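PDB 4YWT: glypican-1 from Homo sapiens, which serves as a cell-surface proteoglycan that carries heparan sulfate chains and through them binds alpha-4 (V) collagen, taking part in Schwann cell myelination. Local coordinates for residues L298-K302 / L466-Y470. The protein carries 3 engineered substitutions. Residues are numbered along the deposited sequence; the frame is centred on the assembly and turned at random.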
loop_
_atom_site.group_PDB
_atom_site.type_symbol
_atom_site.label_atom_id
_atom_site.label_comp_id
_atom_site.label_asym_id
_atom_site.label_seq_id
_atom_site.Cartn_x
_atom_site.Cartn_y
_atom_site.Cartn_z
ATOM N N LEU A 298 8.670 5.306 7.534
ATOM C CA LEU A 298 10.008 5.458 8.098
ATOM C C LEU A 298 11.126 5.321 7.067
ATOM O O LEU A 298 12.099 6.073 7.106
ATOM C CB LEU A 298 10.229 4.442 9.220
ATOM C CG LEU A 298 9.780 4.886 10.612
ATOM C CD1 LEU A 298 10.134 3.833 11.651
ATOM C CD2 LEU A 298 10.407 6.227 10.963
ATOM N N ILE A 299 10.990 4.366 6.151
ATOM C CA ILE A 299 12.066 4.062 5.209
ATOM C C ILE A 299 12.357 5.219 4.247
ATOM O O ILE A 299 13.466 5.327 3.721
ATOM C CB ILE A 299 11.754 2.782 4.390
ATOM C CG1 ILE A 299 13.021 2.252 3.712
ATOM C CG2 ILE A 299 10.660 3.036 3.368
ATOM C CD1 ILE A 299 14.109 1.846 4.683
ATOM N N THR A 300 11.376 6.093 4.036
ATOM C CA THR A 300 11.534 7.202 3.094
ATOM C C THR A 300 12.608 8.192 3.536
ATOM O O THR A 300 13.171 8.912 2.713
ATOM C CB THR A 300 10.210 7.970 2.893
ATOM O OG1 THR A 300 9.804 8.569 4.129
ATOM C CG2 THR A 300 9.122 7.034 2.399
ATOM N N ASP A 301 12.890 8.225 4.835
ATOM C CA ASP A 301 13.926 9.103 5.367
ATOM C C ASP A 301 15.299 8.716 4.829
ATOM O O ASP A 301 16.174 9.566 4.654
ATOM C CB ASP A 301 13.935 9.061 6.898
ATOM C CG ASP A 301 12.726 9.743 7.510
ATOM O OD1 ASP A 301 12.130 10.616 6.843
ATOM O OD2 ASP A 301 12.373 9.407 8.658
ATOM N N LYS A 302 15.470 7.425 4.557
ATOM C CA LYS A 302 16.755 6.885 4.126
ATOM C C LYS A 302 17.061 7.183 2.663
ATOM O O LYS A 302 18.133 6.835 2.170
ATOM C CB LYS A 302 16.800 5.373 4.365
ATOM C CG LYS A 302 16.720 4.982 5.828
ATOM C CD LYS A 302 17.725 5.770 6.654
ATOM C CE LYS A 302 17.900 5.169 8.039
ATOM N NZ LYS A 302 18.967 5.868 8.807
ATOM N N LEU A 466 11.579 -4.302 5.605
ATOM C CA LEU A 466 11.724 -2.850 5.683
ATOM C C LEU A 466 12.426 -2.380 6.952
ATOM O O LEU A 466 13.076 -1.335 6.956
ATOM C CB LEU A 466 10.357 -2.177 5.574
ATOM C CG LEU A 466 9.829 -2.012 4.152
ATOM C CD1 LEU A 466 8.327 -2.179 4.122
ATOM C CD2 LEU A 466 10.222 -0.647 3.610
ATOM N N ARG A 467 12.287 -3.139 8.033
ATOM C CA ARG A 467 12.982 -2.807 9.270
ATOM C C ARG A 467 14.472 -3.091 9.106
ATOM O O ARG A 467 15.325 -2.278 9.494
ATOM C CB ARG A 467 12.391 -3.589 10.445
ATOM C CG ARG A 467 10.988 -3.132 10.815
ATOM C CD ARG A 467 10.369 -3.972 11.922
ATOM N NE ARG A 467 9.095 -3.406 12.364
ATOM C CZ ARG A 467 8.214 -4.044 13.129
ATOM N NH1 ARG A 467 8.458 -5.280 13.540
ATOM N NH2 ARG A 467 7.084 -3.444 13.480
ATOM N N SER A 468 14.779 -4.238 8.505
ATOM C CA SER A 468 16.163 -4.575 8.191
ATOM C C SER A 468 16.760 -3.548 7.233
ATOM O O SER A 468 17.880 -3.082 7.433
ATOM C CB SER A 468 16.255 -5.978 7.590
ATOM O OG SER A 468 15.891 -6.960 8.543
ATOM N N ALA A 469 16.001 -3.199 6.199
ATOM C CA ALA A 469 16.427 -2.195 5.229
ATOM C C ALA A 469 16.703 -0.864 5.916
ATOM O O ALA A 469 17.665 -0.171 5.584
ATOM C CB ALA A 469 15.378 -2.023 4.145
ATOM N N TYR A 470 15.852 -0.514 6.874
ATOM C CA TYR A 470 16.038 0.710 7.639
ATOM C C TYR A 470 17.330 0.653 8.437
ATOM O O TYR A 470 18.057 1.642 8.524
ATOM C CB TYR A 470 14.857 0.956 8.576
ATOM C CG TYR A 470 14.927 2.293 9.279
ATOM C CD1 TYR A 470 14.455 3.445 8.665
ATOM C CD2 TYR A 470 15.476 2.405 10.551
ATOM C CE1 TYR A 470 14.520 4.671 9.300
ATOM C CE2 TYR A 470 15.545 3.627 11.193
ATOM C CZ TYR A 470 15.064 4.756 10.563
ATOM O OH TYR A 470 15.129 5.975 11.197
#
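Tyr470 lays its ring against residues 298-302, where Lys302 runs over one face of it and Leu298 and Ile299 meet its rim. The lysine chain, bent at chi2 (-50°), crosses it at about a right angle and brings CE to 3.8 Å from the centroid of the Tyr470 ring, a CH-pi contact 18° off the normal and displaced toward the CE1 rim. Lys302 NZ follows at 4.7 Å from the same centroid, so a cation-pi attraction adds to the contact of the methylene. At the ring's edge, near its plane, Leu298 O lies 3.6 Å from Tyr470 CE1; this carbonyl already accepts a hydrogen bond from Asp301 N within its own segment.

Ile299 supplies most of the apolar side-chain contacts to helix 450-471. With CG1 anti to the backbone N (chi1 -164°), its CD1 tip rests against the backbone of that helix, 3.7 Å from Tyr470 N, and also touches the CB atoms of Ala469 and Tyr470. Its other branch, CG2, meets Leu466 CD2 at 3.7 Å, the two side chains crossing almost perpendicularly. No hydrogen bond joins the segments, and Tyr470 N is satisfied within its own helix by Leu466 O. Ile299 and Leu466 are buried, whereas Leu298 is exposed beside the aromatic ring.

Helix 204-236 packs against both partners, through Phe222 on Ile299 and Ser221 on Ala469, while Arg214 hydrogen-bonds Lys302 O. The arrangement is helix-to-helix packing in the elongated, mainly alpha-helical glypican core, joining the 298-302 segment, on helix 286-299, to the last modelled helix.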